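Local structure of toxin PAU_02230 (Photorhabdus asymbiotica subsp. asymbiotica ATCC 43949, 6HV6) at residues 204-209 with 290-295; 266-271 with 322-327; 284-289 with 334-339. The protein is a bacterial toxin, also called PaTox, whose modelled part is an alpha+beta fold with helices packed on a six-stranded antiparallel sheet. The protein carries 1 engineered substitution. One frame throughout, in Å; residues are numbered along the deposited sequence.

Contact 1: 204-209 with 290-295; sequences VLMGWA and TMLISK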
ATOM      1  N   VAL A 204       5.239   0.443  12.736  1.00 23.34           N
ATOM      2  CA  VAL A 204       5.384   0.272  14.184  1.00 24.36           C
ATOM      3  C   VAL A 204       5.075  -1.161  14.591  1.00 25.89           C
ATOM      4  O   VAL A 204       5.806  -1.762  15.390  1.00 23.00           O
ATOM      5  CB  VAL A 204       4.482   1.270  14.934  1.00 25.46           C
ATOM      6  CG1 VAL A 204       4.435   0.938  16.423  1.00 31.01           C
ATOM      7  CG2 VAL A 204       4.975   2.690  14.720  1.00 27.99           C
ATOM      8  N   LEU A 205       3.992  -1.735  14.051  1.00 23.24           N
ATOM      9  CA  LEU A 205       3.617  -3.101  14.415  1.00 24.21           C
ATOM     10  C   LEU A 205       4.646  -4.112  13.914  1.00 28.39           C
ATOM     11  O   LEU A 205       4.984  -5.071  14.619  1.00 26.87           O
ATOM     12  CB  LEU A 205       2.222  -3.422  13.850  1.00 24.95           C
ATOM     13  CG  LEU A 205       1.538  -4.709  14.323  1.00 23.87           C
ATOM     14  CD1 LEU A 205       1.239  -4.629  15.812  1.00 24.78           C
ATOM     15  CD2 LEU A 205       0.250  -4.991  13.517  1.00 22.49           C
ATOM     16  N   MET A 206       5.148  -3.920  12.695  1.00 21.83           N
ATOM     17  CA  MET A 206       6.162  -4.822  12.154  1.00 22.74           C
ATOM     18  C   MET A 206       7.492  -4.702  12.902  1.00 26.96           C
ATOM     19  O   MET A 206       8.254  -5.677  12.984  1.00 24.73           O
ATOM     20  CB  MET A 206       6.358  -4.541  10.657  1.00 20.19           C
ATOM     21  CG  MET A 206       7.303  -5.523   9.950  1.00 25.99           C
ATOM     22  SD  MET A 206       6.728  -7.219  10.039  1.00 25.32           S
ATOM     23  CE  MET A 206       5.409  -7.191   8.803  1.00 23.57           C
ATOM     24  N   GLY A 207       7.801  -3.519  13.432  1.00 25.57           N
ATOM     25  CA  GLY A 207       8.984  -3.393  14.267  1.00 24.98           C
ATOM     26  C   GLY A 207       8.927  -4.327  15.462  1.00 30.33           C
ATOM     27  O   GLY A 207       9.909  -4.995  15.789  1.00 29.73           O
ATOM     28  N   TRP A 208       7.763  -4.415  16.111  1.00 24.64           N
ATOM     29  CA  TRP A 208       7.639  -5.372  17.208  1.00 26.86           C
ATOM     30  C   TRP A 208       7.653  -6.809  16.696  1.00 31.04           C
ATOM     31  O   TRP A 208       8.284  -7.689  17.305  1.00 30.78           O
ATOM     32  CB  TRP A 208       6.366  -5.120  18.011  1.00 23.30           C
ATOM     33  CG  TRP A 208       6.184  -6.195  19.029  1.00 24.20           C
ATOM     34  CD1 TRP A 208       5.143  -7.071  19.120  1.00 31.19           C
ATOM     35  CD2 TRP A 208       7.107  -6.552  20.070  1.00 28.05           C
ATOM     36  NE1 TRP A 208       5.350  -7.938  20.168  1.00 30.78           N
ATOM     37  CE2 TRP A 208       6.546  -7.640  20.767  1.00 32.12           C
ATOM     38  CE3 TRP A 208       8.347  -6.050  20.484  1.00 28.04           C
ATOM     39  CZ2 TRP A 208       7.183  -8.236  21.853  1.00 31.99           C
ATOM     40  CZ3 TRP A 208       8.980  -6.648  21.578  1.00 30.80           C
ATOM     41  CH2 TRP A 208       8.395  -7.726  22.242  1.00 34.88           C
ATOM     42  N   ALA A 209       6.947  -7.067  15.591  1.00 24.98           N
ATOM     43  CA  ALA A 209       6.971  -8.392  14.980  1.00 27.88           C
ATOM     44  C   ALA A 209       8.397  -8.842  14.704  1.00 31.38           C
ATOM     45  O   ALA A 209       8.766  -9.988  14.983  1.00 30.24           O
ATOM     46  CB  ALA A 209       6.170  -8.383  13.672  1.00 21.86           C
ATOM     47  N   THR A 290       5.653   6.176   5.842  1.00 22.63           N
ATOM     48  CA  THR A 290       6.444   5.686   6.957  1.00 21.73           C
ATOM     49  C   THR A 290       7.022   4.341   6.565  1.00 26.91           C
ATOM     50  O   THR A 290       6.351   3.535   5.917  1.00 25.36           O
ATOM     51  CB  THR A 290       5.608   5.536   8.234  1.00 24.75           C
ATOM     52  OG1 THR A 290       4.964   6.773   8.540  1.00 29.93           O
ATOM     53  CG2 THR A 290       6.492   5.094   9.424  1.00 22.56           C
ATOM     54  N   MET A 291       8.270   4.105   6.949  1.00 25.16           N
ATOM     55  CA  MET A 291       8.909   2.836   6.657  1.00 21.88           C
ATOM     56  C   MET A 291       9.680   2.421   7.908  1.00 26.74           C
ATOM     57  O   MET A 291       9.605   3.070   8.955  1.00 25.63           O
ATOM     58  CB  MET A 291       9.793   2.958   5.410  1.00 23.48           C
ATOM     59  CG  MET A 291       9.015   3.261   4.101  1.00 20.59           C
ATOM     60  SD  MET A 291      10.116   3.973   2.870  1.00 26.29           S
ATOM     61  CE  MET A 291      10.293   5.627   3.527  1.00 29.09           C
ATOM     62  N   LEU A 292      10.452   1.351   7.797  1.00 22.54           N
ATOM     63  CA  LEU A 292      11.083   0.791   8.979  1.00 22.87           C
ATOM     64  C   LEU A 292      12.373   0.108   8.568  1.00 26.54           C
ATOM     65  O   LEU A 292      12.413  -0.568   7.534  1.00 24.60           O
ATOM     66  CB  LEU A 292      10.139  -0.217   9.653  1.00 23.09           C
ATOM     67  CG  LEU A 292      10.719  -1.014  10.816  1.00 26.62           C
ATOM     68  CD1 LEU A 292      10.661  -0.159  12.057  1.00 24.94           C
ATOM     69  CD2 LEU A 292       9.928  -2.318  10.974  1.00 24.89           C
ATOM     70  N   ILE A 293      13.420   0.269   9.376  1.00 26.02           N
ATOM     71  CA  ILE A 293      14.633  -0.516   9.201  1.00 28.11           C
ATOM     72  C   ILE A 293      15.007  -1.114  10.544  1.00 32.92           C
ATOM     73  O   ILE A 293      14.811  -0.490  11.595  1.00 31.59           O
ATOM     74  CB  ILE A 293      15.797   0.302   8.596  1.00 32.30           C
ATOM     75  CG1 ILE A 293      16.137   1.511   9.452  1.00 34.92           C
ATOM     76  CG2 ILE A 293      15.437   0.774   7.193  1.00 32.64           C
ATOM     77  CD1 ILE A 293      17.043   2.502   8.724  1.00 44.29           C
ATOM     78  N   SER A 294      15.523  -2.337  10.512  1.00 33.23           N
ATOM     79  CA  SER A 294      15.731  -3.074  11.743  1.00 36.22           C
ATOM     80  C   SER A 294      16.997  -3.900  11.635  1.00 32.40           C
ATOM     81  O   SER A 294      17.467  -4.219  10.541  1.00 41.93           O
ATOM     82  CB  SER A 294      14.534  -3.981  12.059  1.00 37.23           C
ATOM     83  OG  SER A 294      13.360  -3.217  12.262  1.00 36.81           O
ATOM     84  N   LYS A 295      17.536  -4.233  12.804  1.00 34.63           N
ATOM     85  CA  LYS A 295      18.604  -5.204  12.968  1.00 37.05           C
ATOM     86  C   LYS A 295      18.065  -6.269  13.913  1.00 41.78           C
ATOM     87  O   LYS A 295      17.596  -5.941  15.006  1.00 44.46           O
ATOM     88  CB  LYS A 295      19.863  -4.527  13.529  1.00 44.15           C
ATOM     89  CG  LYS A 295      21.042  -5.436  13.820  1.00 46.31           C
ATOM     90  CD  LYS A 295      22.237  -4.621  14.356  1.00 46.98           C
ATOM     91  CE  LYS A 295      23.463  -5.483  14.596  1.00 51.20           C
ATOM     92  NZ  LYS A 295      24.626  -4.668  15.080  1.00 54.49           N
TER
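Leu292 of strand 289-296 pushes one methyl against the backbone of Met206 and Gly207, which brings helix 199-211 onto the six-stranded antiparallel sheet in a helix-on-sheet packing of an alpha+beta fold. The contact is buried and small, 133 Å² summed over both sides. Van der Waals contact carries it, and no hydrogen bond crosses between the segments. The working atom is the branch CD2 of Leu292, which lies 3.5 Å from Gly207 N and 3.6 Å from Gly207 CA. The first bond of the Leu292 side chain points toward the helix, and with CG of Leu292 anti to the backbone N (chi1 173°) the branch is carried on to the helix backbone. The methyl sits directly on that backbone at Gly207, whose CA comes within 7.1 Å of Leu292 CA. Met206 adds a longer apolar contact through its CB, 4.2 Å from Leu292 CD2; the rest of its side chain leads away to Leu218 and Ser219 of helix 215-224. Polar groups of the two segments find partners outside the contact. Leu292 is tied to Tyr308 by backbone hydrogen bonding within the sheet, Ser294 OG is hydrogen-bonded to Ser281 OG, and Val204 O to the Tyr348 hydroxyl. On the helix backbone the same leucine methyl also reaches the carbonyl carbon that precedes the glycine, with Leu292 CD2 3.9 Å from Met206 C.

Contact 2: 266-271 with 322-327; sequences NLATSE and DMAAFF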
ATOM      1  N   ASN A 266      24.865   8.834   4.548  1.00 50.19           N
ATOM      2  CA  ASN A 266      25.823   8.167   5.426  1.00 52.86           C
ATOM      3  C   ASN A 266      25.233   6.948   6.137  1.00 53.90           C
ATOM      4  O   ASN A 266      25.839   6.446   7.089  1.00 47.93           O
ATOM      5  CB  ASN A 266      26.400   9.158   6.450  1.00 53.02           C
ATOM      6  CG  ASN A 266      25.370   9.643   7.477  1.00 51.80           C
ATOM      7  OD1 ASN A 266      24.229   9.187   7.514  1.00 49.02           O
ATOM      8  ND2 ASN A 266      25.788  10.571   8.327  1.00 54.18           N
ATOM      9  N   LEU A 267      24.073   6.457   5.695  1.00 44.26           N
ATOM     10  CA  LEU A 267      23.427   5.364   6.417  1.00 40.12           C
ATOM     11  C   LEU A 267      24.288   4.107   6.407  1.00 42.14           C
ATOM     12  O   LEU A 267      24.321   3.364   7.393  1.00 42.45           O
ATOM     13  CB  LEU A 267      22.045   5.076   5.815  1.00 41.28           C
ATOM     14  CG  LEU A 267      21.125   4.148   6.616  1.00 44.58           C
ATOM     15  CD1 LEU A 267      20.597   4.857   7.844  1.00 49.81           C
ATOM     16  CD2 LEU A 267      19.974   3.634   5.765  1.00 43.95           C
ATOM     17  N   ALA A 268      25.005   3.857   5.307  1.00 45.07           N
ATOM     18  CA  ALA A 268      25.722   2.593   5.165  1.00 43.51           C
ATOM     19  C   ALA A 268      26.897   2.473   6.125  1.00 46.48           C
ATOM     20  O   ALA A 268      27.375   1.358   6.364  1.00 51.17           O
ATOM     21  CB  ALA A 268      26.209   2.418   3.728  1.00 47.94           C
ATOM     22  N   THR A 269      27.364   3.591   6.682  1.00 48.02           N
ATOM     23  CA  THR A 269      28.499   3.621   7.595  1.00 57.50           C
ATOM     24  C   THR A 269      28.082   3.973   9.019  1.00 58.52           C
ATOM     25  O   THR A 269      28.928   4.346   9.834  1.00 59.99           O
ATOM     26  CB  THR A 269      29.546   4.618   7.098  1.00 59.43           C
ATOM     27  OG1 THR A 269      28.901   5.859   6.785  1.00 60.08           O
ATOM     28  CG2 THR A 269      30.250   4.089   5.858  1.00 54.98           C
ATOM     29  N   SER A 270      26.790   3.864   9.338  1.00 48.41           N
ATOM     30  CA  SER A 270      26.280   4.277  10.639  1.00 56.15           C
ATOM     31  C   SER A 270      25.590   3.132  11.372  1.00 47.33           C
ATOM     32  O   SER A 270      24.697   3.374  12.183  1.00 58.74           O
ATOM     33  CB  SER A 270      25.312   5.452  10.491  1.00 55.79           C
ATOM     34  OG  SER A 270      25.807   6.427   9.595  1.00 57.82           O
ATOM     35  N   GLU A 271      25.988   1.884  11.097  1.00 49.63           N
ATOM     36  CA  GLU A 271      25.247   0.735  11.620  1.00 46.63           C
ATOM     37  C   GLU A 271      25.217   0.732  13.140  1.00 52.91           C
ATOM     38  O   GLU A 271      24.145   0.682  13.757  1.00 49.42           O
ATOM     39  CB  GLU A 271      25.849  -0.582  11.132  1.00 49.54           C
ATOM     40  CG  GLU A 271      25.355  -1.739  11.993  1.00 49.33           C
ATOM     41  CD  GLU A 271      25.857  -3.097  11.565  1.00 55.07           C
ATOM     42  OE1 GLU A 271      26.479  -3.215  10.491  1.00 58.62           O
ATOM     43  OE2 GLU A 271      25.604  -4.059  12.312  1.00 49.66           O
ATOM     44  N   ASP A 322      24.627  -3.475   2.468  1.00 41.60           N
ATOM     45  CA  ASP A 322      23.733  -3.831   1.371  1.00 39.95           C
ATOM     46  C   ASP A 322      22.324  -3.327   1.624  1.00 41.46           C
ATOM     47  O   ASP A 322      21.664  -2.823   0.708  1.00 36.82           O
ATOM     48  CB  ASP A 322      23.715  -5.342   1.169  1.00 40.77           C
ATOM     49  CG  ASP A 322      25.022  -5.861   0.608  1.00 47.20           C
ATOM     50  OD1 ASP A 322      25.704  -5.087  -0.092  1.00 46.66           O
ATOM     51  OD2 ASP A 322      25.347  -7.034   0.856  1.00 45.66           O
ATOM     52  N   MET A 323      21.833  -3.489   2.851  1.00 35.92           N
ATOM     53  CA  MET A 323      20.502  -2.990   3.174  1.00 33.30           C
ATOM     54  C   MET A 323      20.433  -1.486   2.962  1.00 36.26           C
ATOM     55  O   MET A 323      19.472  -0.976   2.367  1.00 32.77           O
ATOM     56  CB  MET A 323      20.146  -3.383   4.612  1.00 33.00           C
ATOM     57  CG  MET A 323      18.731  -3.039   5.067  1.00 33.83           C
ATOM     58  SD  MET A 323      18.611  -1.323   5.591  1.00 37.01           S
ATOM     59  CE  MET A 323      19.435  -1.387   7.188  1.00 37.74           C
ATOM     60  N   ALA A 324      21.468  -0.765   3.396  1.00 35.73           N
ATOM     61  CA  ALA A 324      21.481   0.687   3.257  1.00 36.47           C
ATOM     62  C   ALA A 324      21.606   1.116   1.800  1.00 37.81           C
ATOM     63  O   ALA A 324      21.006   2.117   1.390  1.00 36.15           O
ATOM     64  CB  ALA A 324      22.621   1.281   4.076  1.00 36.74           C
ATOM     65  N   ALA A 325      22.402   0.397   1.007  1.00 36.37           N
ATOM     66  CA  ALA A 325      22.477   0.729  -0.414  1.00 46.29           C
ATOM     67  C   ALA A 325      21.116   0.546  -1.077  1.00 45.47           C
ATOM     68  O   ALA A 325      20.678   1.389  -1.869  1.00 34.47           O
ATOM     69  CB  ALA A 325      23.538  -0.126  -1.105  1.00 43.95           C
ATOM     70  N   PHE A 326      20.420  -0.535  -0.731  1.00 33.39           N
ATOM     71  CA  PHE A 326      19.094  -0.776  -1.287  1.00 31.50           C
ATOM     72  C   PHE A 326      18.119   0.311  -0.849  1.00 35.73           C
ATOM     73  O   PHE A 326      17.377   0.862  -1.665  1.00 32.77           O
ATOM     74  CB  PHE A 326      18.606  -2.156  -0.854  1.00 31.45           C
ATOM     75  CG  PHE A 326      17.238  -2.485  -1.341  1.00 33.01           C
ATOM     76  CD1 PHE A 326      16.993  -2.646  -2.695  1.00 33.50           C
ATOM     77  CD2 PHE A 326      16.193  -2.629  -0.447  1.00 27.20           C
ATOM     78  CE1 PHE A 326      15.729  -2.946  -3.150  1.00 32.03           C
ATOM     79  CE2 PHE A 326      14.912  -2.932  -0.900  1.00 34.71           C
ATOM     80  CZ  PHE A 326      14.687  -3.096  -2.251  1.00 26.98           C
ATOM     81  N   PHE A 327      18.119   0.638   0.444  1.00 31.35           N
ATOM     82  CA  PHE A 327      17.243   1.691   0.953  1.00 32.11           C
ATOM     83  C   PHE A 327      17.502   3.016   0.240  1.00 31.29           C
ATOM     84  O   PHE A 327      16.559   3.724  -0.137  1.00 31.87           O
ATOM     85  CB  PHE A 327      17.438   1.832   2.470  1.00 30.94           C
ATOM     86  CG  PHE A 327      16.759   3.035   3.072  1.00 31.39           C
ATOM     87  CD1 PHE A 327      15.445   2.957   3.523  1.00 28.83           C
ATOM     88  CD2 PHE A 327      17.440   4.239   3.204  1.00 29.56           C
ATOM     89  CE1 PHE A 327      14.815   4.066   4.071  1.00 26.19           C
ATOM     90  CE2 PHE A 327      16.819   5.353   3.755  1.00 31.18           C
ATOM     91  CZ  PHE A 327      15.501   5.264   4.193  1.00 28.09           C
TER
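Ala324 and Ala268 meet where a loop turn lies against helix 320-334, close enough that their CA atoms are 5.0 Å apart. The tight part centres on the Ala324 methyl: its CB comes to 3.5 Å from Ala268 CA and 3.8 Å from Ala268 CB, so small side chains on both sides let backbone approach backbone. Leu267 widens this patch. Its CG stands anti to the backbone N (chi1 -169°), and the branch CD2 reaches between two helix residues one turn apart, 3.9 Å from Ala324 CB and 3.7 Å from Phe327 CD2. The leucine and phenylalanine side chains cross nearly at right angles. No hydrogen bond joins the segments; the contact is apolar. The loose side begins at Ala268, which is only partly buried, and beyond it Thr269 of the turn and Ala325 of the helix are exposed and do not touch across the contact. There the turn is held by its own bonds: Asn266 O accepts from the backbone N of Thr269 and from Thr269 OG1, with a further, rather short bond from Ser270 OG; both hydroxyls lie above the carbonyl plane. The end of the loop before helix 271-274, at Leu267 and Ala268, packs on helix 320-334, and Leu267 O is hydrogen-bonded to His320 NE2. On its sheet side that helix packs Phe327 edge-to-face with Phe307 of strand 304-309, and Met323 on Phe317 of strand 313-317.

Contact 3: 284-289 with 334-339; sequences VDAPKH and YDFPDD. With EDO (1,2-ethanediol), chain E.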
ATOM      1  N   VAL A 284      11.259   5.181   9.873  1.00 25.50           N
ATOM      2  CA  VAL A 284      11.677   6.100   8.812  1.00 30.24           C
ATOM      3  C   VAL A 284      10.485   6.971   8.439  1.00 28.68           C
ATOM      4  O   VAL A 284       9.483   6.467   7.926  1.00 30.06           O
ATOM      5  CB  VAL A 284      12.205   5.355   7.575  1.00 26.76           C
ATOM      6  CG1 VAL A 284      12.721   6.367   6.521  1.00 25.73           C
ATOM      7  CG2 VAL A 284      13.337   4.412   7.961  1.00 27.45           C
ATOM      8  N   ASP A 285      10.587   8.271   8.689  1.00 29.21           N
ATOM      9  CA  ASP A 285       9.551   9.213   8.286  1.00 30.83           C
ATOM     10  C   ASP A 285       9.945   9.847   6.957  1.00 30.28           C
ATOM     11  O   ASP A 285      11.085  10.290   6.794  1.00 28.96           O
ATOM     12  CB  ASP A 285       9.352  10.305   9.340  1.00 35.44           C
ATOM     13  CG  ASP A 285       8.856   9.759  10.666  1.00 47.09           C
ATOM     14  OD1 ASP A 285       8.262   8.649  10.682  1.00 43.12           O
ATOM     15  OD2 ASP A 285       9.057  10.449  11.690  1.00 50.84           O
ATOM     16  N   ALA A 286       9.003   9.878   6.011  1.00 26.58           N
ATOM     17  CA  ALA A 286       9.246  10.391   4.660  1.00 27.08           C
ATOM     18  C   ALA A 286       7.995  11.138   4.213  1.00 30.60           C
ATOM     19  O   ALA A 286       6.981  11.086   4.920  1.00 30.21           O
ATOM     20  CB  ALA A 286       9.583   9.240   3.707  1.00 25.81           C
ATOM     21  N   PRO A 287       8.010  11.860   3.066  1.00 28.60           N
ATOM     22  CA  PRO A 287       6.800  12.586   2.654  1.00 30.60           C
ATOM     23  C   PRO A 287       5.578  11.687   2.546  1.00 32.05           C
ATOM     24  O   PRO A 287       5.514  10.814   1.675  1.00 31.94           O
ATOM     25  CB  PRO A 287       7.196  13.169   1.292  1.00 35.40           C
ATOM     26  CG  PRO A 287       8.667  13.427   1.428  1.00 33.98           C
ATOM     27  CD  PRO A 287       9.178  12.251   2.248  1.00 29.71           C
ATOM     28  N   LYS A 288       4.617  11.883   3.455  1.00 29.79           N
ATOM     29  CA  LYS A 288       3.355  11.125   3.474  1.00 29.28           C
ATOM     30  C   LYS A 288       3.578   9.617   3.475  1.00 29.89           C
ATOM     31  O   LYS A 288       2.794   8.852   2.907  1.00 28.94           O
ATOM     32  CB  LYS A 288       2.461  11.531   2.299  1.00 35.24           C
ATOM     33  CG  LYS A 288       2.025  12.987   2.357  1.00 42.78           C
ATOM     34  CD  LYS A 288       1.313  13.409   1.086  1.00 55.68           C
ATOM     35  CE  LYS A 288       0.801  14.838   1.204  1.00 70.05           C
ATOM     36  NZ  LYS A 288      -0.189  14.981   2.318  1.00 78.40           N
ATOM     37  N   HIS A 289       4.638   9.172   4.148  1.00 29.23           N
ATOM     38  CA  HIS A 289       4.957   7.752   4.157  1.00 26.07           C
ATOM     39  C   HIS A 289       5.755   7.426   5.406  1.00 26.06           C
ATOM     40  O   HIS A 289       6.439   8.285   5.966  1.00 29.58           O
ATOM     41  CB  HIS A 289       5.745   7.346   2.899  1.00 26.79           C
ATOM     42  CG  HIS A 289       5.795   5.864   2.664  1.00 27.43           C
ATOM     43  ND1 HIS A 289       4.735   5.026   2.955  1.00 27.91           N
ATOM     44  CD2 HIS A 289       6.764   5.077   2.134  1.00 24.79           C
ATOM     45  CE1 HIS A 289       5.063   3.782   2.641  1.00 25.36           C
ATOM     46  NE2 HIS A 289       6.285   3.787   2.133  1.00 25.54           N
ATOM     47  N   TYR A 334      11.657   6.839  -5.096  1.00 29.05           N
ATOM     48  CA  TYR A 334      10.553   7.690  -4.661  1.00 29.70           C
ATOM     49  C   TYR A 334      10.787   9.160  -4.983  1.00 33.54           C
ATOM     50  O   TYR A 334       9.846   9.955  -4.889  1.00 39.84           O
ATOM     51  CB  TYR A 334      10.349   7.590  -3.154  1.00 28.21           C
ATOM     52  CG  TYR A 334       9.548   6.424  -2.653  1.00 26.04           C
ATOM     53  CD1 TYR A 334       8.222   6.238  -3.041  1.00 26.97           C
ATOM     54  CD2 TYR A 334      10.100   5.533  -1.744  1.00 24.26           C
ATOM     55  CE1 TYR A 334       7.469   5.173  -2.541  1.00 26.21           C
ATOM     56  CE2 TYR A 334       9.357   4.466  -1.236  1.00 24.38           C
ATOM     57  CZ  TYR A 334       8.046   4.289  -1.643  1.00 28.40           C
ATOM     58  OH  TYR A 334       7.309   3.225  -1.140  1.00 24.72           O
ATOM     59  N   ASP A 335      12.027   9.547  -5.291  1.00 34.08           N
ATOM     60  CA  ASP A 335      12.396  10.958  -5.478  1.00 34.55           C
ATOM     61  C   ASP A 335      12.140  11.782  -4.217  1.00 38.74           C
ATOM     62  O   ASP A 335      11.738  12.948  -4.290  1.00 36.65           O
ATOM     63  CB  ASP A 335      11.663  11.583  -6.670  1.00 38.19           C
ATOM     64  CG  ASP A 335      12.421  12.762  -7.266  1.00 54.79           C
ATOM     65  OD1 ASP A 335      13.646  12.624  -7.494  1.00 53.00           O
ATOM     66  OD2 ASP A 335      11.792  13.818  -7.498  1.00 60.09           O
ATOM     67  N   PHE A 336      12.345  11.179  -3.050  1.00 28.73           N
ATOM     68  CA  PHE A 336      12.292  11.937  -1.799  1.00 28.68           C
ATOM     69  C   PHE A 336      13.586  12.713  -1.616  1.00 33.83           C
ATOM     70  O   PHE A 336      14.664  12.108  -1.648  1.00 35.30           O
ATOM     71  CB  PHE A 336      12.110  11.007  -0.608  1.00 27.23           C
ATOM     72  CG  PHE A 336      10.772  10.318  -0.555  1.00 30.83           C
ATOM     73  CD1 PHE A 336       9.646  10.908  -1.101  1.00 31.94           C
ATOM     74  CD2 PHE A 336      10.645   9.082   0.058  1.00 31.71           C
ATOM     75  CE1 PHE A 336       8.413  10.272  -1.038  1.00 37.94           C
ATOM     76  CE2 PHE A 336       9.410   8.443   0.124  1.00 31.29           C
ATOM     77  CZ  PHE A 336       8.299   9.042  -0.421  1.00 32.31           C
ATOM     78  N   PRO A 337      13.541  14.026  -1.391  1.00 31.61           N
ATOM     79  CA  PRO A 337      14.768  14.751  -1.039  1.00 33.44           C
ATOM     80  C   PRO A 337      15.340  14.248   0.283  1.00 33.04           C
ATOM     81  O   PRO A 337      14.609  13.794   1.168  1.00 32.80           O
ATOM     82  CB  PRO A 337      14.320  16.215  -0.955  1.00 34.93           C
ATOM     83  CG  PRO A 337      12.846  16.163  -0.799  1.00 44.49           C
ATOM     84  CD  PRO A 337      12.378  14.925  -1.500  1.00 34.38           C
ATOM     85  N   ASP A 338      16.671  14.317   0.391  1.00 34.59           N
ATOM     86  CA  ASP A 338      17.376  13.747   1.538  1.00 34.63           C
ATOM     87  C   ASP A 338      16.886  14.333   2.853  1.00 35.84           C
ATOM     88  O   ASP A 338      16.732  13.607   3.843  1.00 37.52           O
ATOM     89  CB  ASP A 338      18.884  13.977   1.401  1.00 44.98           C
ATOM     90  CG  ASP A 338      19.492  13.197   0.253  1.00 61.31           C
ATOM     91  OD1 ASP A 338      18.737  12.487  -0.453  1.00 60.39           O
ATOM     92  OD2 ASP A 338      20.726  13.293   0.062  1.00 66.56           O
ATOM     93  N   ASP A 339      16.659  15.649   2.894  1.00 36.20           N
ATOM     94  CA  ASP A 339      16.208  16.299   4.117  1.00 36.81           C
ATOM     95  C   ASP A 339      14.769  15.958   4.476  1.00 37.40           C
ATOM     96  O   ASP A 339      14.308  16.366   5.545  1.00 35.40           O
ATOM     97  CB  ASP A 339      16.341  17.817   3.996  1.00 39.34           C
ATOM     98  CG  ASP A 339      15.641  18.362   2.770  1.00 47.16           C
ATOM     99  OD1 ASP A 339      16.032  18.003   1.642  1.00 38.99           O
ATOM    100  OD2 ASP A 339      14.682  19.135   2.932  1.00 44.55           O
TER
HETATM  101  C1  EDO E2204      12.911  20.438   5.244  1.00 59.33           C
HETATM  102  O1  EDO E2204      14.248  20.141   5.649  1.00 57.08           O
HETATM  103  C2  EDO E2204      12.798  21.929   4.943  1.00 65.00           C
HETATM  104  O2  EDO E2204      11.551  22.167   4.279  1.00 70.60           O
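Phe336 and Pro287 lie against each other where the turn after strand 280-286 meets the chain leaving helix 320-334. The proline ring sits over one face of the phenyl ring, displaced toward its rim: Pro287 CD is 3.8 Å from the ring centroid, a CH-pi contact, and 3.6 Å from Phe336 CD1. The phenyl's other face is taken by its own segment, with Tyr334 CB over the ring centre, so the ring is sandwiched between the two. Phe336 reaches this place with CG anti to its carbonyl carbon (chi1 -68°), which also brings CE2 to 3.7 Å from the methyl CB of Ala286. Pro287 and Phe336 run past each other in opposite directions, and these two residues bury the largest areas in the contact, which totals 227 Å².

His289 and Tyr334 form the second, more polar pair. The imidazole is extended from the backbone (chi1 -165°, CG anti to N) and meets the phenol end of the tyrosine obliquely, with the ring planes at 60° and the centroids 5.6 Å apart. His289 NE2 and Tyr334 OH approach to 3.5 Å, and both are held by Asp309: NE2 by its OD1, the hydroxyl by its OD2. Tyr334 OH is also hydrogen-bonded to Asn311 ND2, so the carboxylate and the amide together fix the phenol end. Away from this patch, Asp339 OD2 accepts a 2.9 Å hydrogen bond from O1 of 1,2-ethanediol, probably from the crystallisation liquor.

Two local motifs meet here: a type II beta turn from Ala286 to His289, closed by backbone bonds in both directions between these two residues as in a two-residue beta hairpin, and the Schellman motif at Asp335 that ends helix 320-334.

How the contacts relate
The three contacts have centres about 16 Å apart, pair by pair, and their segments alternate along the chain. Contacts 1 and 3 share the hairpin of strands 280-286 and 289-296, where Met291 N lies 2.8 Å from Val284 O, a probable hydrogen bond. Contact 2 lies on helix 320-334 and contact 3 on the chain just after it; they meet where Phe327 CZ packs 3.8 Å from Val284 CG1. Contact 1 is joined to contact 2 by a salt bridge, Lys295 NZ to Glu271 OE2 at 3.0 Å. Bound 4-(2-hydroxyethyl)-1-piperazine ethanesulfonic acid, probably from the crystallisation liquor, hydrogen-bonds Thr290 OG1, and such a molecule lies about 5 Å from the His289 side chain.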